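Local coordinates for protein cellulase CEL9M (Clostridium cellulolyticum, PDB 1IA6) that probably catalyses the internal hydrolysis of beta-1,4-glucosidic linkages in cellulose, lichenin and cereal beta-glucans as a family 9 glycoside hydrolase, at residues 74-79 with 217-222; 251-256 with 285-290; 262-267 with 278-283. All blocks are in the same frame, centred on the assembly; numbering follows the deposited sequence.

Interaction 1. Residues 74-79 with 217-222; sequences LGWSLY and ATWLYT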
loop_
_atom_site.group_PDB
_atom_site.type_symbol
_atom_site.label_atom_id
_atom_site.label_comp_id
_atom_site.label_asym_id
_atom_site.label_seq_id
_atom_site.Cartn_x
_atom_site.Cartn_y
_atom_site.Cartn_z
ATOM N N LEU A 74 5.379 1.691 0.154
ATOM C CA LEU A 74 6.494 0.814 0.506
ATOM C C LEU A 74 7.797 1.532 0.163
ATOM O O LEU A 74 8.758 1.490 0.929
ATOM C CB LEU A 74 6.414 -0.502 -0.269
ATOM C CG LEU A 74 5.352 -1.503 0.186
ATOM C CD1 LEU A 74 5.260 -2.636 -0.828
ATOM C CD2 LEU A 74 5.710 -2.043 1.577
ATOM N N GLY A 75 7.821 2.195 -0.990
ATOM C CA GLY A 75 9.011 2.925 -1.396
ATOM C C GLY A 75 9.307 4.069 -0.439
ATOM O O GLY A 75 10.464 4.360 -0.146
ATOM N N TRP A 76 8.255 4.721 0.051
ATOM C CA TRP A 76 8.415 5.831 0.982
ATOM C C TRP A 76 9.007 5.322 2.296
ATOM O O TRP A 76 9.857 5.982 2.898
ATOM C CB TRP A 76 7.056 6.506 1.230
ATOM C CG TRP A 76 7.127 7.819 1.962
ATOM C CD1 TRP A 76 8.195 8.667 2.025
ATOM C CD2 TRP A 76 6.064 8.462 2.679
ATOM N NE1 TRP A 76 7.866 9.796 2.734
ATOM C CE2 TRP A 76 6.564 9.698 3.148
ATOM C CE3 TRP A 76 4.737 8.114 2.969
ATOM C CZ2 TRP A 76 5.785 10.590 3.893
ATOM C CZ3 TRP A 76 3.960 9.003 3.712
ATOM C CH2 TRP A 76 4.489 10.226 4.163
ATOM N N SER A 77 8.560 4.145 2.721
ATOM C CA SER A 77 9.038 3.536 3.957
ATOM C C SER A 77 10.547 3.307 3.904
ATOM O O SER A 77 11.270 3.621 4.851
ATOM C CB SER A 77 8.330 2.196 4.194
ATOM O OG SER A 77 6.920 2.355 4.225
ATOM N N LEU A 78 11.015 2.760 2.787
ATOM C CA LEU A 78 12.436 2.472 2.606
ATOM C C LEU A 78 13.251 3.761 2.522
ATOM O O LEU A 78 14.354 3.851 3.061
ATOM C CB LEU A 78 12.647 1.647 1.335
ATOM C CG LEU A 78 14.079 1.190 1.028
ATOM C CD1 LEU A 78 14.596 0.311 2.159
ATOM C CD2 LEU A 78 14.092 0.428 -0.285
ATOM N N TYR A 79 12.696 4.757 1.842
ATOM C CA TYR A 79 13.362 6.043 1.676
ATOM C C TYR A 79 13.543 6.792 2.995
ATOM O O TYR A 79 14.612 7.338 3.265
ATOM C CB TYR A 79 12.565 6.922 0.706
ATOM C CG TYR A 79 13.199 8.272 0.437
ATOM C CD1 TYR A 79 14.294 8.392 -0.417
ATOM C CD2 TYR A 79 12.705 9.426 1.041
ATOM C CE1 TYR A 79 14.881 9.634 -0.666
ATOM C CE2 TYR A 79 13.283 10.670 0.802
ATOM C CZ TYR A 79 14.368 10.766 -0.053
ATOM O OH TYR A 79 14.930 11.996 -0.302
ATOM N N ALA A 217 4.269 15.067 -7.791
ATOM C CA ALA A 217 5.076 16.234 -8.119
ATOM C C ALA A 217 6.174 16.486 -7.086
ATOM O O ALA A 217 7.293 16.845 -7.449
ATOM C CB ALA A 217 4.178 17.468 -8.249
ATOM N N THR A 218 5.869 16.295 -5.802
ATOM C CA THR A 218 6.885 16.529 -4.780
ATOM C C THR A 218 8.046 15.546 -4.923
ATOM O O THR A 218 9.195 15.900 -4.660
ATOM C CB THR A 218 6.320 16.438 -3.335
ATOM O OG1 THR A 218 5.919 15.096 -3.044
ATOM C CG2 THR A 218 5.131 17.381 -3.165
ATOM N N TRP A 219 7.759 14.318 -5.345
ATOM C CA TRP A 219 8.826 13.337 -5.512
ATOM C C TRP A 219 9.676 13.649 -6.740
ATOM O O TRP A 219 10.895 13.485 -6.713
ATOM C CB TRP A 219 8.249 11.920 -5.584
ATOM C CG TRP A 219 7.811 11.454 -4.234
ATOM C CD1 TRP A 219 6.531 11.230 -3.814
ATOM C CD2 TRP A 219 8.651 11.251 -3.090
ATOM N NE1 TRP A 219 6.522 10.907 -2.477
ATOM C CE2 TRP A 219 7.810 10.914 -2.008
ATOM C CE3 TRP A 219 10.037 11.327 -2.874
ATOM C CZ2 TRP A 219 8.306 10.653 -0.724
ATOM C CZ3 TRP A 219 10.531 11.070 -1.597
ATOM C CH2 TRP A 219 9.665 10.737 -0.537
ATOM N N LEU A 220 9.043 14.108 -7.812
ATOM C CA LEU A 220 9.801 14.453 -9.006
ATOM C C LEU A 220 10.723 15.624 -8.680
ATOM O O LEU A 220 11.809 15.743 -9.245
ATOM C CB LEU A 220 8.856 14.785 -10.166
ATOM C CG LEU A 220 8.324 13.514 -10.846
ATOM C CD1 LEU A 220 7.138 13.838 -11.741
ATOM C CD2 LEU A 220 9.447 12.866 -11.641
ATOM N N TYR A 221 10.301 16.486 -7.757
ATOM C CA TYR A 221 11.148 17.607 -7.361
ATOM C C TYR A 221 12.365 17.071 -6.606
ATOM O O TYR A 221 13.498 17.454 -6.878
ATOM C CB TYR A 221 10.400 18.584 -6.452
ATOM C CG TYR A 221 11.313 19.651 -5.884
ATOM C CD1 TYR A 221 11.868 20.631 -6.707
ATOM C CD2 TYR A 221 11.665 19.648 -4.534
ATOM C CE1 TYR A 221 12.755 21.586 -6.197
ATOM C CE2 TYR A 221 12.551 20.595 -4.013
ATOM C CZ TYR A 221 13.090 21.559 -4.849
ATOM O OH TYR A 221 13.962 22.494 -4.338
ATOM N N THR A 222 12.122 16.185 -5.649
ATOM C CA THR A 222 13.208 15.611 -4.864
ATOM C C THR A 222 14.244 14.919 -5.756
ATOM O O THR A 222 15.442 14.975 -5.490
ATOM C CB THR A 222 12.670 14.591 -3.840
ATOM O OG1 THR A 222 11.774 15.251 -2.935
ATOM C CG2 THR A 222 13.816 13.968 -3.047
#
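Trp-76 and Tyr-79, one helical turn apart on helix 64-80, receive the indole of Trp-219 from helix 210-224, making an aromatic cluster within the (alpha/alpha)6 barrel fold of family 9 glycoside hydrolases. The axes of the two short segments come no closer than 13.8 Å, so the wide gap is spanned by ring lengths rather than by close backbone packing. At Trp-76 the approach is an offset edge-to-face one: the six-membered ring of Trp-219 brings its edge toward the face of the five-membered ring, with the planes at 75°. The nearest atoms are Trp-76 CD1 and Trp-219 CZ2, 3.4 Å apart. The indole NE1 of Trp-76 is hydrogen-bonded to Glu-80 on its own helix, while the same end of the ring also packs on Trp-219. Next comes Tyr-79, whose CG is anti to the backbone N (chi1 -178°), sending the phenol toward the other helix. Trp-219 again presents its edge, this time almost perpendicular to the phenol at 89°, and its CZ3 lies over one face, displaced toward the rim and 3.7 Å from Tyr-79 CE2. One indole edge therefore serves two aromatic faces. Trp-219 also makes a cation-pi contact with Arg-266 and is flanked by Leu-164 and Leu-167 of helix 152-169. Farther out, Thr-222 OG1 accepts a hydrogen bond from Arg-266 NH2, while its methyl carbon CG2 rests 3.6 Å from Tyr-79 OH.

Interaction 2. Residues 251-256 with 285-290; sequences KWTMCW and NYWKTQ. With SO4 (sulfate ion), chain E.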
loop_
_atom_site.group_PDB
_atom_site.type_symbol
_atom_site.label_atom_id
_atom_site.label_comp_id
_atom_site.label_asym_id
_atom_site.label_seq_id
_atom_site.Cartn_x
_atom_site.Cartn_y
_atom_site.Cartn_z
ATOM N N LYS A 251 -10.105 15.074 7.743
ATOM C CA LYS A 251 -10.524 14.328 8.925
ATOM C C LYS A 251 -10.362 12.825 8.708
ATOM O O LYS A 251 -10.826 12.016 9.515
ATOM C CB LYS A 251 -11.993 14.629 9.243
ATOM C CG LYS A 251 -12.293 16.094 9.513
ATOM C CD LYS A 251 -13.791 16.308 9.699
ATOM C CE LYS A 251 -14.118 17.770 9.941
ATOM N NZ LYS A 251 -15.588 17.993 10.024
ATOM N N TRP A 252 -9.706 12.457 7.614
ATOM C CA TRP A 252 -9.491 11.055 7.287
ATOM C C TRP A 252 -8.020 10.744 7.552
ATOM O O TRP A 252 -7.442 11.215 8.535
ATOM C CB TRP A 252 -9.838 10.819 5.810
ATOM C CG TRP A 252 -10.252 9.412 5.484
ATOM C CD1 TRP A 252 -9.629 8.547 4.627
ATOM C CD2 TRP A 252 -11.395 8.713 5.998
ATOM N NE1 TRP A 252 -10.311 7.355 4.576
ATOM C CE2 TRP A 252 -11.398 7.429 5.408
ATOM C CE3 TRP A 252 -12.416 9.047 6.901
ATOM C CZ2 TRP A 252 -12.384 6.476 5.691
ATOM C CZ3 TRP A 252 -13.396 8.099 7.181
ATOM C CH2 TRP A 252 -13.372 6.830 6.579
ATOM N N THR A 253 -7.416 9.949 6.678
ATOM C CA THR A 253 -6.009 9.610 6.822
ATOM C C THR A 253 -5.466 9.147 5.478
ATOM O O THR A 253 -6.182 9.126 4.475
ATOM C CB THR A 253 -5.791 8.497 7.881
ATOM O OG1 THR A 253 -4.385 8.314 8.097
ATOM C CG2 THR A 253 -6.399 7.182 7.418
ATOM N N MET A 254 -4.191 8.789 5.459
ATOM C CA MET A 254 -3.561 8.313 4.241
ATOM C C MET A 254 -4.130 6.956 3.833
ATOM O O MET A 254 -4.164 6.021 4.632
ATOM C CB MET A 254 -2.052 8.185 4.454
ATOM C CG MET A 254 -1.324 7.455 3.333
ATOM S SD MET A 254 0.453 7.389 3.640
ATOM C CE MET A 254 0.557 5.995 4.743
ATOM N N CYS A 255 -4.581 6.860 2.590
ATOM C CA CYS A 255 -5.111 5.607 2.062
ATOM C C CYS A 255 -5.116 5.697 0.540
ATOM O O CYS A 255 -4.816 6.754 -0.022
ATOM C CB CYS A 255 -6.516 5.321 2.609
ATOM S SG CYS A 255 -7.777 6.550 2.240
ATOM N N TRP A 256 -5.458 4.601 -0.126
ATOM C CA TRP A 256 -5.429 4.582 -1.581
ATOM C C TRP A 256 -6.186 5.706 -2.282
ATOM O O TRP A 256 -5.800 6.113 -3.375
ATOM C CB TRP A 256 -5.902 3.220 -2.121
ATOM C CG TRP A 256 -7.283 2.816 -1.711
ATOM C CD1 TRP A 256 -7.628 2.056 -0.631
ATOM C CD2 TRP A 256 -8.508 3.164 -2.365
ATOM N NE1 TRP A 256 -8.995 1.909 -0.572
ATOM C CE2 TRP A 256 -9.559 2.581 -1.624
ATOM C CE3 TRP A 256 -8.821 3.917 -3.506
ATOM C CZ2 TRP A 256 -10.905 2.727 -1.986
ATOM C CZ3 TRP A 256 -10.157 4.063 -3.867
ATOM C CH2 TRP A 256 -11.182 3.469 -3.107
ATOM N N ASN A 285 -4.070 16.677 15.338
ATOM C CA ASN A 285 -4.857 17.019 16.521
ATOM C C ASN A 285 -6.248 16.405 16.459
ATOM O O ASN A 285 -6.847 16.100 17.490
ATOM C CB ASN A 285 -4.958 18.538 16.685
ATOM C CG ASN A 285 -3.652 19.159 17.136
ATOM O OD1 ASN A 285 -2.884 18.538 17.872
ATOM N ND2 ASN A 285 -3.397 20.390 16.712
ATOM N N TYR A 286 -6.758 16.219 15.247
ATOM C CA TYR A 286 -8.072 15.620 15.068
ATOM C C TYR A 286 -8.013 14.155 15.500
ATOM O O TYR A 286 -8.913 13.660 16.177
ATOM C CB TYR A 286 -8.504 15.738 13.604
ATOM C CG TYR A 286 -9.898 15.228 13.333
ATOM C CD1 TYR A 286 -10.132 13.880 13.071
ATOM C CD2 TYR A 286 -10.993 16.094 13.357
ATOM C CE1 TYR A 286 -11.422 13.404 12.839
ATOM C CE2 TYR A 286 -12.284 15.633 13.128
ATOM C CZ TYR A 286 -12.491 14.287 12.869
ATOM O OH TYR A 286 -13.767 13.831 12.633
ATOM N N TRP A 287 -6.941 13.468 15.121
ATOM C CA TRP A 287 -6.782 12.066 15.496
ATOM C C TRP A 287 -6.518 11.893 16.985
ATOM O O TRP A 287 -6.895 10.884 17.571
ATOM C CB TRP A 287 -5.647 11.414 14.696
ATOM C CG TRP A 287 -6.129 10.791 13.428
ATOM C CD1 TRP A 287 -6.551 11.439 12.300
ATOM C CD2 TRP A 287 -6.317 9.394 13.182
ATOM N NE1 TRP A 287 -6.994 10.530 11.369
ATOM C CE2 TRP A 287 -6.863 9.267 11.885
ATOM C CE3 TRP A 287 -6.082 8.234 13.934
ATOM C CZ2 TRP A 287 -7.176 8.025 11.322
ATOM C CZ3 TRP A 287 -6.395 6.998 13.373
ATOM C CH2 TRP A 287 -6.938 6.907 12.078
ATOM N N LYS A 288 -5.877 12.880 17.599
ATOM C CA LYS A 288 -5.576 12.802 19.024
ATOM C C LYS A 288 -6.810 12.790 19.918
ATOM O O LYS A 288 -6.843 12.081 20.927
ATOM C CB LYS A 288 -4.704 13.982 19.458
ATOM C CG LYS A 288 -3.270 13.958 18.978
ATOM C CD LYS A 288 -2.557 15.213 19.463
ATOM C CE LYS A 288 -1.119 15.259 18.999
ATOM N NZ LYS A 288 -0.448 16.492 19.494
ATOM N N THR A 289 -7.824 13.567 19.550
ATOM C CA THR A 289 -9.012 13.681 20.392
ATOM C C THR A 289 -10.391 13.491 19.764
ATOM O O THR A 289 -11.356 13.209 20.473
ATOM C CB THR A 289 -9.019 15.054 21.086
ATOM O OG1 THR A 289 -9.039 16.084 20.089
ATOM C CG2 THR A 289 -7.777 15.227 21.943
ATOM N N GLN A 290 -10.497 13.649 18.451
ATOM C CA GLN A 290 -11.787 13.525 17.781
ATOM C C GLN A 290 -12.096 12.121 17.282
ATOM O O GLN A 290 -13.250 11.689 17.296
ATOM C CB GLN A 290 -11.860 14.508 16.611
ATOM C CG GLN A 290 -11.651 15.960 17.012
ATOM C CD GLN A 290 -12.820 16.523 17.786
ATOM O OE1 GLN A 290 -13.916 16.679 17.249
ATOM N NE2 GLN A 290 -12.595 16.827 19.058
HETATM S S SO4 E . -11.443 -0.620 1.102
HETATM O O1 SO4 E . -11.806 -1.985 0.663
HETATM O O2 SO4 E . -9.989 -0.430 0.947
HETATM O O3 SO4 E . -11.827 -0.450 2.519
HETATM O O4 SO4 E . -12.173 0.367 0.275
HETATM O O HOH W 1 -16.122 15.264 12.026
#
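Lys-251 and Tyr-286 mark the nearest approach of the backbones, CA to CA 6.7 Å, where the irregular segment 251-256 passes the C-terminal part of helix 274-289. The aliphatic chain of Lys-251 lies over one face of the Tyr-286 ring: its CB forms a CH-pi contact, 3.9 Å from the ring centroid, and its CG comes within 3.6 Å of CE2 of Tyr-286. Gln-290 CB covers the opposite face, so the phenol is sandwiched between aliphatic groups. Lys-251 runs extended beyond CG, carrying NZ to a water that is 2.8 Å from Tyr-286 OH; the bond from NZ to that water is weak. Deeper in, the indole of Trp-287 turns its N-H edge to the backbone of the loop, and NE1 donates to Trp-252 O over 2.9 Å. The bond is fairly straight at the hydrogen, 161°, but the donor stands above the carbonyl plane. Crossing the indole at about a right angle, Thr-253 packs its CB 3.7 Å from CZ2 of Trp-287, while its hydroxyl is hydrogen-bonded to Glu-313 on helix 306-323. At the far end of the segment, Trp-256 NE1 donates to a sulfate, probably from the crystallisation liquor, that Arg-308 also binds. Asn-283 ND2 is a second donor to Trp-252 O, and this double grip from one helix should fix the peptide firmly in a loop that runs on to the calcium ligand Asp-257.

Interaction 3. Residues 262-267 with 278-283; sequences PAALRL and DAIEFN. Unlike the reference sequence in segment 278-283: Phe-282 (reference Ile).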
loop_
_atom_site.group_PDB
_atom_site.type_symbol
_atom_site.label_atom_id
_atom_site.label_comp_id
_atom_site.label_asym_id
_atom_site.label_seq_id
_atom_site.Cartn_x
_atom_site.Cartn_y
_atom_site.Cartn_z
ATOM N N PRO A 262 -0.323 13.136 3.219
ATOM C CA PRO A 262 1.077 12.904 2.844
ATOM C C PRO A 262 1.597 14.027 1.939
ATOM O O PRO A 262 2.734 14.481 2.082
ATOM C CB PRO A 262 1.019 11.564 2.117
ATOM C CG PRO A 262 -0.076 10.851 2.830
ATOM C CD PRO A 262 -1.133 11.923 3.000
ATOM N N ALA A 263 0.759 14.477 1.010
ATOM C CA ALA A 263 1.162 15.539 0.094
ATOM C C ALA A 263 1.432 16.830 0.860
ATOM O O ALA A 263 2.404 17.529 0.575
ATOM C CB ALA A 263 0.087 15.767 -0.970
ATOM N N ALA A 264 0.581 17.141 1.834
ATOM C CA ALA A 264 0.761 18.347 2.635
ATOM C C ALA A 264 2.030 18.238 3.474
ATOM O O ALA A 264 2.747 19.221 3.658
ATOM C CB ALA A 264 -0.446 18.570 3.539
ATOM N N LEU A 265 2.309 17.046 3.990
ATOM C CA LEU A 265 3.511 16.847 4.794
ATOM C C LEU A 265 4.764 17.181 3.978
ATOM O O LEU A 265 5.644 17.906 4.446
ATOM C CB LEU A 265 3.593 15.400 5.292
ATOM C CG LEU A 265 4.852 14.987 6.064
ATOM C CD1 LEU A 265 4.965 15.787 7.353
ATOM C CD2 LEU A 265 4.784 13.501 6.381
ATOM N N ARG A 266 4.839 16.663 2.754
ATOM C CA ARG A 266 6.001 16.918 1.910
ATOM C C ARG A 266 6.098 18.379 1.474
ATOM O O ARG A 266 7.199 18.929 1.378
ATOM C CB ARG A 266 5.987 16.006 0.675
ATOM C CG ARG A 266 6.017 14.520 1.010
ATOM C CD ARG A 266 6.908 13.756 0.039
ATOM N NE ARG A 266 8.324 13.986 0.316
ATOM C CZ ARG A 266 9.227 14.317 -0.604
ATOM N NH1 ARG A 266 8.871 14.465 -1.869
ATOM N NH2 ARG A 266 10.493 14.499 -0.253
ATOM N N LEU A 267 4.957 19.009 1.211
ATOM C CA LEU A 267 4.960 20.410 0.800
ATOM C C LEU A 267 5.382 21.328 1.947
ATOM O O LEU A 267 6.002 22.369 1.721
ATOM C CB LEU A 267 3.583 20.817 0.263
ATOM C CG LEU A 267 3.322 20.392 -1.187
ATOM C CD1 LEU A 267 1.912 20.804 -1.611
ATOM C CD2 LEU A 267 4.360 21.039 -2.099
ATOM N N ASP A 278 -0.293 23.939 8.893
ATOM C CA ASP A 278 -1.586 23.956 9.572
ATOM C C ASP A 278 -2.430 22.740 9.190
ATOM O O ASP A 278 -3.160 22.200 10.019
ATOM C CB ASP A 278 -2.367 25.232 9.240
ATOM C CG ASP A 278 -1.759 26.476 9.871
ATOM O OD1 ASP A 278 -1.020 26.348 10.869
ATOM O OD2 ASP A 278 -2.037 27.585 9.373
ATOM N N ALA A 279 -2.342 22.319 7.933
ATOM C CA ALA A 279 -3.107 21.160 7.475
ATOM C C ALA A 279 -2.688 19.913 8.249
ATOM O O ALA A 279 -3.530 19.132 8.696
ATOM C CB ALA A 279 -2.895 20.948 5.981
ATOM N N ILE A 280 -1.381 19.729 8.402
ATOM C CA ILE A 280 -0.852 18.585 9.134
ATOM C C ILE A 280 -1.245 18.645 10.606
ATOM O O ILE A 280 -1.684 17.648 11.184
ATOM C CB ILE A 280 0.688 18.527 9.026
ATOM C CG1 ILE A 280 1.091 18.250 7.578
ATOM C CG2 ILE A 280 1.241 17.461 9.951
ATOM C CD1 ILE A 280 0.464 17.006 6.998
ATOM N N GLU A 281 -1.085 19.815 11.214
ATOM C CA GLU A 281 -1.434 19.992 12.621
ATOM C C GLU A 281 -2.904 19.667 12.871
ATOM O O GLU A 281 -3.244 19.019 13.862
ATOM C CB GLU A 281 -1.152 21.428 13.062
ATOM C CG GLU A 281 0.314 21.811 13.045
ATOM C CD GLU A 281 0.531 23.270 13.403
ATOM O OE1 GLU A 281 0.080 23.690 14.491
ATOM O OE2 GLU A 281 1.150 23.999 12.595
ATOM N N PHE A 282 -3.773 20.126 11.975
ATOM C CA PHE A 282 -5.205 19.870 12.111
ATOM C C PHE A 282 -5.478 18.373 12.134
ATOM O O PHE A 282 -6.135 17.861 13.044
ATOM C CB PHE A 282 -5.990 20.486 10.951
ATOM C CG PHE A 282 -7.465 20.176 10.994
ATOM C CD1 PHE A 282 -8.336 20.969 11.735
ATOM C CD2 PHE A 282 -7.974 19.060 10.337
ATOM C CE1 PHE A 282 -9.692 20.655 11.822
ATOM C CE2 PHE A 282 -9.328 18.736 10.417
ATOM C CZ PHE A 282 -10.188 19.534 11.162
ATOM N N ASN A 283 -4.982 17.673 11.117
ATOM C CA ASN A 283 -5.194 16.237 11.021
ATOM C C ASN A 283 -4.673 15.488 12.239
ATOM O O ASN A 283 -5.360 14.623 12.777
ATOM C CB ASN A 283 -4.550 15.688 9.746
ATOM C CG ASN A 283 -4.623 14.178 9.664
ATOM O OD1 ASN A 283 -3.684 13.482 10.038
ATOM N ND2 ASN A 283 -5.753 13.663 9.192
#
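Ile-280 drives its CD1 methyl against helix 260-271 between Ala-264 and Leu-265, in a compact contact with no hydrogen bond across it. The CD1 carbon lies 3.5 Å from the backbone N of Leu-265 and 3.9 Å from Ala-264 CB, closer to the main chain than to either side chain. With CG1 anti to the carbonyl carbon (chi1 -66°), the longer branch of Ile-280 points into this seam. One step back, Ala-279 meets Ala-264 methyl to methyl, CB to CB 4.2 Å, and these small residues probably help the segment axes come within 9.1 Å at 134°, an oblique antiparallel arrangement. The other side of the segment 278-283 is quite different: Asp-278 and Glu-281 are exposed and Phe-282 partly so, none of them touching 262-267, and Asp-278 OD1 accepts a hydrogen bond from Gln-274 NE2 of its own helix. The two helices follow directly in sequence and form a helical hairpin of the barrel wall. Beyond the seam, Leu-265 packs on Val-316, Val-319 and Tyr-320 of helix 306-323, whereas Pro-262 lies against Trp-215 of helix 210-224, placing helix 260-271 between those neighbours and its hairpin partner.

Overall arrangement
From the N terminus, interaction 1 closes first, bringing helix 64-80 to helix 210-224 across 137 intervening residues. Interaction 2 opens later, joining the loop before helix 260-271 to the end of helix 274-289, and interaction 3, the hairpin seam of those two helices, falls wholly within its span. They share helix 274-289 and lie with centres about 11 Å apart. Met-254 bridges the set, its SD packing on Trp-76 of interaction 1 and on Pro-262 of interaction 3. Arg-266 extends from helix 260-271 to the aromatic cluster. Together the contacts tie four barrel helices to the loop that leads to calcium ligand Asp-257.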